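Local coordinates for protein citrate lyase (Yersinia pestis, PDB 3QLL) that probably acts as a magnesium-dependent lyase of the HpcH/HpaI aldolase and citrate lyase beta-subunit family, built on a closed parallel beta barrel ringed by helices, at residues A[48-53]-A[71-76]; A[105-110]-A[132-137]; A[159-164]-A[185-190]. All coordinates share one frame; numbering follows the deposited sequence.

All three contacts join neighbouring parallel strands of one closed eight-stranded barrel. Contacts 2 and 3 are buried, whereas contact 1 is only partly so, several of its residues being partly exposed. They follow one another along the chain, and backbone pairing stitches strand 69-73 of contact 1 to 104-107 of contact 2, and 132-135 of contact 2 to 159-164 of contact 3. Contact 1 mixes aromatic packing with an Asx turn at Asp73; contact 2 carries the predicted substrate residue Arg107, which forms a salt bridge with Asp73. Contact 3 relies on aliphatic side chains and glycines, and its Ile163 packs against Arg107.

Contact 1 (A[48-53]-A[71-76]); sequences WLFTPA and IIDLED
Ile71 is packed between the side chains of Phe50 and Trp48. Its CD1 lies over one face of the Phe50 ring, 3.9 Å from the ring centroid and offset toward the rim, in a CH-pi contact. The same methyl reaches the indole of Trp48 at its edge and in its plane, with Ile71 CD1 3.7 Å from Trp48 CE3, so one methyl meets one aromatic over a face and the other at the rim. An extended second torsion (chi2 178°) carries CD1 out to this point. The CG2 branch of Ile71 lies 3.8 Å from Phe50 CD1, and the two side chains run side by side. On the other side of the sheet Ala53 CB touches Ile72 CG2 and, 4.0 Å away, Leu74 CD2.

Beneath these side chains the first two strands of the closed parallel barrel pair. Ile71 uses both its backbone groups, its N giving to Leu49 O and its O accepting from Thr51 N at 2.8 Å. Asp73 does likewise, its N bonding to Thr51 O and its O to Ala53 N, the last a longer bond of 3.2 Å. Past the strand end, Asp73 OD1 accepts from Glu75 N at 3.1 Å, an Asx turn in which the N-H comes from above the carboxylate plane. That carboxylate is held further by a salt bridge from OD1 to Arg107, which is predicted to bind substrate, and a hydrogen bond from OD2 to Ser77, which would together limit its rotation.

Trp48 NE1 is hydrogen-bonded to Thr45 OG1, and the indole meets the ring of Tyr132. Helix 83-91 covers the Ala53, Ile72 and Leu74 side, while strands 104-107 and 252-255 flank the pair, the latter bonding to Phe50 where the barrel closes.

Contact 2 (A[105-110]-A[132-137]); sequences ALRING and YLVLPK
A beta-alpha-beta crossover of the TIM-type barrel brings Arg107 against Val134: strand 104-107, helix 114-125 and strand 132-135 form the unit, and its two strands are parallel neighbours. The side chains of Ala105, Arg107, Tyr132 and Val134 share one face of the sheet. Ala105 CB meets Tyr132 CB at 3.7 Å and also touches CG2 of Val134. Arg107 crosses Val134 at a slant, with its CG 3.5 Å from Val134 O. Its first two torsions are extended (chi1 176°); the chain bends at chi3 (80°), past CG and CD, which lie against Val134, and NE forms a salt bridge with Asp73 OD1. Arg107 is predicted to bind substrate, consistent with its place at the C-terminal end of its strand, where TIM-barrel active sites lie.

Backbone bonds link Leu106 N to Tyr132 O and, at 2.8 Å, Val134 N to Leu106 O; a third, from Ile108 N to Val134 O, is weak. On the opposite face Leu133 CD1 nestles 3.7 Å from Ile108 CG2, the two side chains crossing at about a right angle, while Ile108 CD1 reaches Leu135 CD1. Helix 114-125 covers Leu106 and Ile108, and its Asp119 accepts a hydrogen bond from Asn109 ND2.

Past Ile108 the two segments meet at Pro136, which also touches Glu165, predicted to bind magnesium. Its CG and CD pack against the backbone of 108-110: Pro136 CD lies 3.1 Å from Ile108 O, and Pro136 CG 3.5 Å from Gly110 N.

Contact 3 (A[159-164]-A[185-190]); sequences RLIGII and GLIFGA
The Phe188 ring meets Ile164 O across the contact, approached obliquely, with CD1 of Phe188 3.8 Å from that oxygen. Over one face of the ring, offset toward its rim, lies the backbone N of Ala190. Beyond the two segments Arg210, Leu213 and Ala227 also touch the Phe188 side chain, which packs toward helix 203-220.

Aliphatic groups make up the rest. On one face of the sheet Ile161 CG2 meets Ile187 CD1 at 3.7 Å, the two side chains crossing at about a right angle. The CG2 branch reaches this methyl because it stands anti to its own backbone N, CG1 taking the place beside that N (chi1 -58°). Ile163, by contrast, lies alongside Ile187, with its CG1 4.2 Å from Ile187 CB. On the opposite face Leu186 spreads over Gly162, its CD2 3.6 Å from Gly162 CA, lying directly against a residue that has no CB. Ile164 CG1 approaches Leu186 CD1 there, and both residues pack on helix 173-177.

Parallel backbone pairing runs through the contact. A weak bond from Gly162 N to Gly185 O comes first, then Ile187 N to Gly162 O at 2.9 Å and Ile164 N to Ile187 O. Last comes Gly189 N to Ile164 O at 2.8 Å, Gly189 being at the N-cap position of helix 190-197.

Glu165 directly follows Ile164, and Asp192 lies in the first turn of that helix; both are predicted to bind magnesium, consistent with the usual TIM-barrel active site at the C-terminal ends of the strands.

Contact 1 (A[48-53]-A[71-76])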
ATOM      1  N   TRP A  48      -2.968  13.651  22.297  1.00 50.94           N
ATOM      2  CA  TRP A  48      -2.653  12.652  23.304  1.00 54.93           C
ATOM      3  C   TRP A  48      -1.227  12.837  23.800  1.00 49.57           C
ATOM      4  O   TRP A  48      -0.275  12.663  23.040  1.00 46.34           O
ATOM      5  CB  TRP A  48      -2.823  11.236  22.733  1.00 47.29           C
ATOM      6  CG  TRP A  48      -4.240  10.911  22.402  1.00 56.14           C
ATOM      7  CD1 TRP A  48      -5.035  11.549  21.487  1.00 54.20           C
ATOM      8  CD2 TRP A  48      -5.026   9.848  22.938  1.00 56.26           C
ATOM      9  NE1 TRP A  48      -6.263  10.965  21.437  1.00 57.74           N
ATOM     10  CE2 TRP A  48      -6.290   9.903  22.300  1.00 59.08           C
ATOM     11  CE3 TRP A  48      -4.783   8.837  23.875  1.00 49.87           C
ATOM     12  CZ2 TRP A  48      -7.324   9.006  22.593  1.00 52.22           C
ATOM     13  CZ3 TRP A  48      -5.811   7.946  24.175  1.00 57.50           C
ATOM     14  CH2 TRP A  48      -7.065   8.032  23.532  1.00 59.66           C
ATOM     15  N   LEU A  49      -1.072  13.174  25.068  1.00 56.66           N
ATOM     16  CA  LEU A  49       0.253  13.498  25.609  1.00 56.86           C
ATOM     17  C   LEU A  49       0.801  12.374  26.455  1.00 62.40           C
ATOM     18  O   LEU A  49       0.212  12.028  27.491  1.00 62.68           O
ATOM     19  CB  LEU A  49       0.203  14.773  26.426  1.00 45.60           C
ATOM     20  CG  LEU A  49       1.521  15.255  27.026  1.00 57.77           C
ATOM     21  CD1 LEU A  49       2.664  15.600  26.023  1.00 48.07           C
ATOM     22  CD2 LEU A  49       1.164  16.445  27.894  1.00 59.81           C
ATOM     23  N   PHE A  50       1.956  11.852  26.043  1.00 57.79           N
ATOM     24  CA  PHE A  50       2.683  10.851  26.823  1.00 59.94           C
ATOM     25  C   PHE A  50       3.448  11.562  27.929  1.00 64.66           C
ATOM     26  O   PHE A  50       4.240  12.445  27.657  1.00 64.75           O
ATOM     27  CB  PHE A  50       3.675  10.060  25.952  1.00 54.37           C
ATOM     28  CG  PHE A  50       3.046   9.060  25.036  1.00 55.80           C
ATOM     29  CD1 PHE A  50       2.594   7.836  25.523  1.00 52.31           C
ATOM     30  CD2 PHE A  50       2.934   9.321  23.667  1.00 59.21           C
ATOM     31  CE1 PHE A  50       2.029   6.904  24.671  1.00 60.16           C
ATOM     32  CE2 PHE A  50       2.373   8.378  22.806  1.00 59.72           C
ATOM     33  CZ  PHE A  50       1.918   7.173  23.313  1.00 62.33           C
ATOM     34  N   THR A  51       3.200  11.179  29.173  1.00 59.47           N
ATOM     35  CA  THR A  51       4.093  11.577  30.249  1.00 74.06           C
ATOM     36  C   THR A  51       4.470  10.368  31.117  1.00 65.19           C
ATOM     37  O   THR A  51       3.605   9.594  31.551  1.00 61.27           O
ATOM     38  CB  THR A  51       3.448  12.686  31.144  1.00 84.87           C
ATOM     39  OG1 THR A  51       2.132  12.289  31.557  1.00 85.28           O
ATOM     40  CG2 THR A  51       3.327  13.973  30.360  1.00 91.64           C
ATOM     41  N   PRO A  52       5.776  10.217  31.374  1.00 64.84           N
ATOM     42  CA  PRO A  52       6.316   9.110  32.164  1.00 65.63           C
ATOM     43  C   PRO A  52       5.748   9.164  33.561  1.00 69.93           C
ATOM     44  O   PRO A  52       5.501  10.263  34.068  1.00 72.54           O
ATOM     45  CB  PRO A  52       7.821   9.368  32.168  1.00 71.28           C
ATOM     46  CG  PRO A  52       7.964  10.823  31.837  1.00 75.20           C
ATOM     47  CD  PRO A  52       6.830  11.128  30.908  1.00 68.77           C
ATOM     48  N   ALA A  53       5.545   8.013  34.183  1.00 80.13           N
ATOM     49  CA  ALA A  53       4.947   8.005  35.501  1.00 89.43           C
ATOM     50  C   ALA A  53       5.868   8.775  36.422  1.00 98.81           C
ATOM     51  O   ALA A  53       5.396   9.542  37.249  1.00116.45           O
ATOM     52  CB  ALA A  53       4.712   6.591  35.995  1.00 93.25           C
ATOM     53  N   ILE A  71      -1.561  10.583  28.706  1.00 55.78           N
ATOM     54  CA  ILE A  71      -1.174   9.190  28.800  1.00 60.81           C
ATOM     55  C   ILE A  71      -0.043   8.963  29.805  1.00 66.77           C
ATOM     56  O   ILE A  71       1.127   9.275  29.536  1.00 66.96           O
ATOM     57  CB  ILE A  71      -0.729   8.637  27.458  1.00 61.17           C
ATOM     58  CG1 ILE A  71      -1.716   9.044  26.362  1.00 61.91           C
ATOM     59  CG2 ILE A  71      -0.571   7.119  27.541  1.00 61.99           C
ATOM     60  CD1 ILE A  71      -1.287   8.543  24.999  1.00 64.34           C
ATOM     61  N   ILE A  72      -0.393   8.374  30.941  1.00 58.17           N
ATOM     62  CA  ILE A  72       0.630   7.975  31.871  1.00 60.31           C
ATOM     63  C   ILE A  72       1.375   6.793  31.309  1.00 57.79           C
ATOM     64  O   ILE A  72       0.769   5.752  31.010  1.00 52.76           O
ATOM     65  CB  ILE A  72       0.020   7.604  33.234  1.00 66.50           C
ATOM     66  CG1 ILE A  72      -0.896   8.709  33.744  1.00 62.55           C
ATOM     67  CG2 ILE A  72       1.121   7.231  34.238  1.00 69.96           C
ATOM     68  CD1 ILE A  72      -1.704   8.280  34.917  1.00 67.25           C
ATOM     69  N   ASP A  73       2.685   6.949  31.181  1.00 62.53           N
ATOM     70  CA  ASP A  73       3.474   5.977  30.450  1.00 65.04           C
ATOM     71  C   ASP A  73       4.336   5.141  31.378  1.00 61.85           C
ATOM     72  O   ASP A  73       5.179   5.673  32.089  1.00 61.58           O
ATOM     73  CB  ASP A  73       4.323   6.684  29.381  1.00 59.33           C
ATOM     74  CG  ASP A  73       5.032   5.715  28.458  1.00 58.71           C
ATOM     75  OD1 ASP A  73       4.495   4.605  28.184  1.00 53.97           O
ATOM     76  OD2 ASP A  73       6.075   6.127  27.914  1.00 61.70           O
ATOM     77  N   LEU A  74       4.174   3.821  31.280  1.00 59.37           N
ATOM     78  CA  LEU A  74       5.002   2.875  32.015  1.00 58.63           C
ATOM     79  C   LEU A  74       6.101   2.273  31.156  1.00 60.68           C
ATOM     80  O   LEU A  74       6.909   1.496  31.653  1.00 64.05           O
ATOM     81  CB  LEU A  74       4.150   1.754  32.592  1.00 55.02           C
ATOM     82  CG  LEU A  74       3.084   2.143  33.614  1.00 61.83           C
ATOM     83  CD1 LEU A  74       2.263   0.907  33.978  1.00 57.14           C
ATOM     84  CD2 LEU A  74       3.710   2.853  34.857  1.00 59.12           C
ATOM     85  N   GLU A  75       6.117   2.587  29.864  1.00 68.13           N
ATOM     86  CA  GLU A  75       6.989   1.860  28.944  1.00 77.21           C
ATOM     87  C   GLU A  75       8.301   2.593  28.651  1.00 79.51           C
ATOM     88  O   GLU A  75       9.137   2.746  29.528  1.00 84.18           O
ATOM     89  CB  GLU A  75       6.296   1.524  27.628  1.00 78.80           C
ATOM     90  CG  GLU A  75       7.011   0.407  26.890  1.00 78.50           C
ATOM     91  CD  GLU A  75       6.486   0.244  25.497  1.00 80.08           C
ATOM     92  OE1 GLU A  75       5.701   1.123  25.105  1.00 80.06           O
ATOM     93  OE2 GLU A  75       6.824  -0.755  24.811  1.00 84.36           O
ATOM     94  N   ASP A  76       8.445   3.084  27.417  1.00 83.66           N
ATOM     95  CA  ASP A  76       9.762   3.426  26.856  1.00 98.95           C
ATOM     96  C   ASP A  76      10.397   4.648  27.490  1.00 91.98           C
ATOM     97  O   ASP A  76      11.607   4.819  27.431  1.00100.05           O
ATOM     98  CB  ASP A  76       9.710   3.562  25.322  1.00109.13           C
ATOM     99  CG  ASP A  76       9.960   2.229  24.599  1.00120.00           C
ATOM    100  OD1 ASP A  76      10.570   1.323  25.211  1.00127.72           O
ATOM    101  OD2 ASP A  76       9.539   2.075  23.427  1.00117.26           O
TER

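Contact 2 (A[105-110]-A[132-137])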
ATOM      1  N   ALA A 105      -5.359   8.189  30.228  1.00 66.55           N
ATOM      2  CA  ALA A 105      -4.927   6.973  29.537  1.00 64.39           C
ATOM      3  C   ALA A 105      -3.747   6.365  30.266  1.00 58.58           C
ATOM      4  O   ALA A 105      -2.997   7.075  30.946  1.00 61.00           O
ATOM      5  CB  ALA A 105      -4.563   7.271  28.069  1.00 53.52           C
ATOM      6  N   LEU A 106      -3.612   5.049  30.189  1.00 56.61           N
ATOM      7  CA  LEU A 106      -2.424   4.406  30.746  1.00 61.73           C
ATOM      8  C   LEU A 106      -1.786   3.471  29.720  1.00 56.55           C
ATOM      9  O   LEU A 106      -2.359   2.467  29.360  1.00 56.41           O
ATOM     10  CB  LEU A 106      -2.790   3.613  32.005  1.00 57.62           C
ATOM     11  CG  LEU A 106      -1.682   2.796  32.675  1.00 59.40           C
ATOM     12  CD1 LEU A 106      -0.566   3.644  33.332  1.00 59.64           C
ATOM     13  CD2 LEU A 106      -2.289   1.843  33.701  1.00 62.71           C
ATOM     14  N   ARG A 107      -0.565   3.770  29.305  1.00 52.33           N
ATOM     15  CA  ARG A 107       0.173   2.819  28.513  1.00 56.05           C
ATOM     16  C   ARG A 107       1.007   1.901  29.392  1.00 60.26           C
ATOM     17  O   ARG A 107       2.011   2.317  30.017  1.00 60.46           O
ATOM     18  CB  ARG A 107       1.074   3.514  27.507  1.00 51.65           C
ATOM     19  CG  ARG A 107       1.912   2.495  26.757  1.00 48.21           C
ATOM     20  CD  ARG A 107       2.571   3.100  25.544  1.00 50.91           C
ATOM     21  NE  ARG A 107       3.769   3.863  25.907  1.00 49.31           N
ATOM     22  CZ  ARG A 107       4.603   4.389  25.017  1.00 52.85           C
ATOM     23  NH1 ARG A 107       4.342   4.314  23.719  1.00 51.95           N
ATOM     24  NH2 ARG A 107       5.653   5.066  25.427  1.00 55.38           N
ATOM     25  N   ILE A 108       0.602   0.636  29.431  1.00 57.00           N
ATOM     26  CA  ILE A 108       1.360  -0.368  30.167  1.00 54.21           C
ATOM     27  C   ILE A 108       2.455  -0.887  29.285  1.00 50.24           C
ATOM     28  O   ILE A 108       2.519  -0.583  28.098  1.00 53.28           O
ATOM     29  CB  ILE A 108       0.472  -1.528  30.606  1.00 55.04           C
ATOM     30  CG1 ILE A 108      -0.145  -2.208  29.385  1.00 53.62           C
ATOM     31  CG2 ILE A 108      -0.636  -1.028  31.506  1.00 59.19           C
ATOM     32  CD1 ILE A 108      -1.008  -3.387  29.712  1.00 59.87           C
ATOM     33  N   ASN A 109       3.323  -1.685  29.865  1.00 53.03           N
ATOM     34  CA  ASN A 109       4.336  -2.354  29.083  1.00 55.16           C
ATOM     35  C   ASN A 109       3.756  -3.516  28.252  1.00 59.90           C
ATOM     36  O   ASN A 109       2.606  -3.951  28.447  1.00 57.70           O
ATOM     37  CB  ASN A 109       5.447  -2.847  29.995  1.00 55.67           C
ATOM     38  CG  ASN A 109       6.199  -1.687  30.659  1.00 67.21           C
ATOM     39  OD1 ASN A 109       7.196  -1.209  30.112  1.00 65.56           O
ATOM     40  ND2 ASN A 109       5.736  -1.247  31.846  1.00 58.04           N
ATOM     41  N   GLY A 110       4.520  -3.966  27.265  1.00 59.99           N
ATOM     42  CA  GLY A 110       4.019  -5.016  26.391  1.00 63.76           C
ATOM     43  C   GLY A 110       3.605  -6.295  27.120  1.00 63.43           C
ATOM     44  O   GLY A 110       4.176  -6.667  28.156  1.00 54.49           O
ATOM     45  N   TYR A 132      -8.621   4.794  29.349  1.00 59.73           N
ATOM     46  CA  TYR A 132      -8.010   4.198  28.183  1.00 54.99           C
ATOM     47  C   TYR A 132      -6.814   3.395  28.600  1.00 54.55           C
ATOM     48  O   TYR A 132      -5.933   3.900  29.284  1.00 59.09           O
ATOM     49  CB  TYR A 132      -7.580   5.257  27.170  1.00 55.19           C
ATOM     50  CG  TYR A 132      -8.713   6.017  26.561  1.00 55.66           C
ATOM     51  CD1 TYR A 132      -9.567   5.420  25.634  1.00 49.10           C
ATOM     52  CD2 TYR A 132      -8.967   7.327  26.944  1.00 62.68           C
ATOM     53  CE1 TYR A 132     -10.612   6.131  25.081  1.00 55.46           C
ATOM     54  CE2 TYR A 132     -10.013   8.047  26.408  1.00 64.02           C
ATOM     55  CZ  TYR A 132     -10.834   7.447  25.477  1.00 66.59           C
ATOM     56  OH  TYR A 132     -11.865   8.179  24.944  1.00 70.17           O
ATOM     57  N   LEU A 133      -6.784   2.133  28.206  1.00 49.67           N
ATOM     58  CA  LEU A 133      -5.623   1.311  28.400  1.00 49.02           C
ATOM     59  C   LEU A 133      -4.879   1.234  27.074  1.00 49.96           C
ATOM     60  O   LEU A 133      -5.399   0.718  26.101  1.00 45.96           O
ATOM     61  CB  LEU A 133      -6.024  -0.091  28.857  1.00 55.41           C
ATOM     62  CG  LEU A 133      -4.769  -0.851  29.284  1.00 66.89           C
ATOM     63  CD1 LEU A 133      -4.025  -0.052  30.357  1.00 68.65           C
ATOM     64  CD2 LEU A 133      -5.066  -2.253  29.742  1.00 74.36           C
ATOM     65  N   VAL A 134      -3.668   1.767  27.028  1.00 48.23           N
ATOM     66  CA  VAL A 134      -2.897   1.831  25.792  1.00 52.15           C
ATOM     67  C   VAL A 134      -1.891   0.678  25.747  1.00 47.42           C
ATOM     68  O   VAL A 134      -1.041   0.552  26.611  1.00 52.68           O
ATOM     69  CB  VAL A 134      -2.162   3.204  25.636  1.00 44.12           C
ATOM     70  CG1 VAL A 134      -1.420   3.298  24.315  1.00 41.46           C
ATOM     71  CG2 VAL A 134      -3.156   4.343  25.762  1.00 48.88           C
ATOM     72  N   LEU A 135      -2.054  -0.207  24.770  1.00 45.51           N
ATOM     73  CA  LEU A 135      -1.223  -1.394  24.665  1.00 48.65           C
ATOM     74  C   LEU A 135      -0.176  -1.259  23.553  1.00 52.66           C
ATOM     75  O   LEU A 135      -0.541  -1.177  22.372  1.00 57.12           O
ATOM     76  CB  LEU A 135      -2.097  -2.619  24.407  1.00 51.84           C
ATOM     77  CG  LEU A 135      -1.280  -3.906  24.296  1.00 56.51           C
ATOM     78  CD1 LEU A 135      -0.724  -4.241  25.691  1.00 47.12           C
ATOM     79  CD2 LEU A 135      -2.105  -5.059  23.672  1.00 56.90           C
ATOM     80  N   PRO A 136       1.121  -1.262  23.913  1.00 46.91           N
ATOM     81  CA  PRO A 136       2.216  -1.176  22.940  1.00 44.10           C
ATOM     82  C   PRO A 136       2.360  -2.449  22.151  1.00 49.88           C
ATOM     83  O   PRO A 136       1.957  -3.532  22.616  1.00 46.92           O
ATOM     84  CB  PRO A 136       3.473  -0.994  23.822  1.00 46.69           C
ATOM     85  CG  PRO A 136       3.123  -1.584  25.071  1.00 50.40           C
ATOM     86  CD  PRO A 136       1.639  -1.366  25.283  1.00 53.39           C
ATOM     87  N   LYS A 137       2.936  -2.309  20.968  1.00 53.37           N
ATOM     88  CA  LYS A 137       3.239  -3.448  20.129  1.00 47.80           C
ATOM     89  C   LYS A 137       2.039  -4.390  19.944  1.00 51.70           C
ATOM     90  O   LYS A 137       2.171  -5.604  20.074  1.00 57.03           O
ATOM     91  CB  LYS A 137       4.448  -4.208  20.690  1.00 47.65           C
ATOM     92  CG  LYS A 137       5.424  -4.641  19.623  1.00 67.86           C
ATOM     93  CD  LYS A 137       6.512  -5.573  20.161  1.00 90.83           C
ATOM     94  CE  LYS A 137       7.510  -5.955  19.062  1.00108.43           C
ATOM     95  NZ  LYS A 137       8.153  -4.781  18.372  1.00120.50           N
TER

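Contact 3 (A[159-164]-A[185-190])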
ATOM      1  N   ARG A 159     -11.839   1.432  28.021  1.00 59.99           N
ATOM      2  CA  ARG A 159     -11.683   1.217  26.600  1.00 56.35           C
ATOM      3  C   ARG A 159     -10.221   1.047  26.236  1.00 57.19           C
ATOM      4  O   ARG A 159      -9.340   1.456  27.010  1.00 52.23           O
ATOM      5  CB  ARG A 159     -12.340   2.351  25.806  1.00 56.37           C
ATOM      6  CG  ARG A 159     -13.852   2.343  25.931  1.00 55.98           C
ATOM      7  CD  ARG A 159     -14.462   3.392  25.021  1.00 84.09           C
ATOM      8  NE  ARG A 159     -14.364   3.029  23.602  1.00 83.65           N
ATOM      9  CZ  ARG A 159     -15.259   2.291  22.960  1.00 79.12           C
ATOM     10  NH1 ARG A 159     -16.298   1.804  23.628  1.00 92.99           N
ATOM     11  NH2 ARG A 159     -15.099   2.011  21.662  1.00 73.79           N
ATOM     12  N   LEU A 160      -9.975   0.420  25.079  1.00 43.11           N
ATOM     13  CA  LEU A 160      -8.625   0.086  24.663  1.00 42.33           C
ATOM     14  C   LEU A 160      -8.113   0.965  23.549  1.00 49.88           C
ATOM     15  O   LEU A 160      -8.872   1.445  22.722  1.00 51.58           O
ATOM     16  CB  LEU A 160      -8.536  -1.383  24.223  1.00 45.13           C
ATOM     17  CG  LEU A 160      -9.055  -2.403  25.216  1.00 50.02           C
ATOM     18  CD1 LEU A 160      -8.856  -3.822  24.689  1.00 42.48           C
ATOM     19  CD2 LEU A 160      -8.336  -2.185  26.535  1.00 47.02           C
ATOM     20  N   ILE A 161      -6.814   1.203  23.558  1.00 48.80           N
ATOM     21  CA  ILE A 161      -6.125   1.798  22.431  1.00 43.70           C
ATOM     22  C   ILE A 161      -4.931   0.909  22.076  1.00 46.68           C
ATOM     23  O   ILE A 161      -4.067   0.661  22.926  1.00 49.34           O
ATOM     24  CB  ILE A 161      -5.587   3.225  22.771  1.00 50.25           C
ATOM     25  CG1 ILE A 161      -6.722   4.149  23.210  1.00 42.65           C
ATOM     26  CG2 ILE A 161      -4.847   3.808  21.577  1.00 48.62           C
ATOM     27  CD1 ILE A 161      -7.709   4.496  22.129  1.00 39.96           C
ATOM     28  N   GLY A 162      -4.851   0.455  20.827  1.00 44.21           N
ATOM     29  CA  GLY A 162      -3.724  -0.359  20.398  1.00 39.04           C
ATOM     30  C   GLY A 162      -2.682   0.500  19.684  1.00 42.54           C
ATOM     31  O   GLY A 162      -3.028   1.530  19.090  1.00 39.90           O
ATOM     32  N   ILE A 163      -1.405   0.161  19.832  1.00 44.55           N
ATOM     33  CA  ILE A 163      -0.352   0.843  19.070  1.00 42.56           C
ATOM     34  C   ILE A 163       0.149  -0.083  17.963  1.00 47.82           C
ATOM     35  O   ILE A 163       0.637  -1.186  18.236  1.00 43.79           O
ATOM     36  CB  ILE A 163       0.833   1.273  19.945  1.00 39.27           C
ATOM     37  CG1 ILE A 163       0.365   2.199  21.062  1.00 43.49           C
ATOM     38  CG2 ILE A 163       1.934   1.932  19.098  1.00 44.08           C
ATOM     39  CD1 ILE A 163       1.503   2.679  21.930  1.00 38.50           C
ATOM     40  N   ILE A 164       0.091   0.402  16.726  1.00 48.39           N
ATOM     41  CA  ILE A 164       0.632  -0.310  15.599  1.00 41.05           C
ATOM     42  C   ILE A 164       2.047   0.226  15.338  1.00 49.04           C
ATOM     43  O   ILE A 164       2.222   1.303  14.800  1.00 45.99           O
ATOM     44  CB  ILE A 164      -0.271  -0.129  14.367  1.00 40.85           C
ATOM     45  CG1 ILE A 164      -1.703  -0.540  14.730  1.00 45.05           C
ATOM     46  CG2 ILE A 164       0.133  -0.987  13.186  1.00 38.47           C
ATOM     47  CD1 ILE A 164      -1.896  -2.046  14.956  1.00 37.92           C
ATOM     48  N   GLY A 185      -9.624   3.235  19.269  1.00 49.09           N
ATOM     49  CA  GLY A 185      -8.685   3.950  18.430  1.00 52.65           C
ATOM     50  C   GLY A 185      -7.341   3.244  18.363  1.00 53.17           C
ATOM     51  O   GLY A 185      -7.007   2.393  19.198  1.00 54.13           O
ATOM     52  N   LEU A 186      -6.574   3.581  17.334  1.00 52.64           N
ATOM     53  CA  LEU A 186      -5.228   3.057  17.168  1.00 45.38           C
ATOM     54  C   LEU A 186      -4.211   4.214  16.993  1.00 43.68           C
ATOM     55  O   LEU A 186      -4.419   5.128  16.189  1.00 45.47           O
ATOM     56  CB  LEU A 186      -5.175   2.127  15.967  1.00 38.64           C
ATOM     57  CG  LEU A 186      -5.942   0.810  16.090  1.00 40.04           C
ATOM     58  CD1 LEU A 186      -5.919   0.068  14.756  1.00 34.17           C
ATOM     59  CD2 LEU A 186      -5.336  -0.081  17.226  1.00 30.76           C
ATOM     60  N   ILE A 187      -3.092   4.114  17.689  1.00 42.24           N
ATOM     61  CA  ILE A 187      -2.002   5.038  17.546  1.00 41.47           C
ATOM     62  C   ILE A 187      -0.939   4.424  16.598  1.00 47.82           C
ATOM     63  O   ILE A 187      -0.705   3.214  16.616  1.00 43.25           O
ATOM     64  CB  ILE A 187      -1.348   5.366  18.927  1.00 52.40           C
ATOM     65  CG1 ILE A 187      -2.369   6.021  19.856  1.00 42.91           C
ATOM     66  CG2 ILE A 187      -0.143   6.266  18.768  1.00 51.05           C
ATOM     67  CD1 ILE A 187      -1.924   6.105  21.289  1.00 39.33           C
ATOM     68  N   PHE A 188      -0.396   5.232  15.686  1.00 48.69           N
ATOM     69  CA  PHE A 188       0.718   4.804  14.839  1.00 44.68           C
ATOM     70  C   PHE A 188       2.004   4.965  15.598  1.00 48.52           C
ATOM     71  O   PHE A 188       2.266   6.021  16.192  1.00 46.75           O
ATOM     72  CB  PHE A 188       0.786   5.654  13.585  1.00 46.24           C
ATOM     73  CG  PHE A 188       1.824   5.205  12.576  1.00 47.34           C
ATOM     74  CD1 PHE A 188       1.839   3.897  12.102  1.00 45.31           C
ATOM     75  CD2 PHE A 188       2.753   6.111  12.066  1.00 47.90           C
ATOM     76  CE1 PHE A 188       2.772   3.485  11.146  1.00 46.04           C
ATOM     77  CE2 PHE A 188       3.700   5.702  11.106  1.00 51.39           C
ATOM     78  CZ  PHE A 188       3.708   4.393  10.647  1.00 46.75           C
ATOM     79  N   GLY A 189       2.844   3.945  15.592  1.00 47.85           N
ATOM     80  CA  GLY A 189       4.143   4.118  16.239  1.00 40.74           C
ATOM     81  C   GLY A 189       5.238   4.247  15.179  1.00 47.17           C
ATOM     82  O   GLY A 189       5.922   3.251  14.871  1.00 42.08           O
ATOM     83  N   ALA A 190       5.409   5.454  14.630  1.00 40.03           N
ATOM     84  CA  ALA A 190       6.336   5.687  13.502  1.00 49.68           C
ATOM     85  C   ALA A 190       7.785   5.276  13.815  1.00 43.44           C
ATOM     86  O   ALA A 190       8.409   4.574  13.012  1.00 45.79           O
ATOM     87  CB  ALA A 190       6.279   7.160  13.031  1.00 41.69           C
TER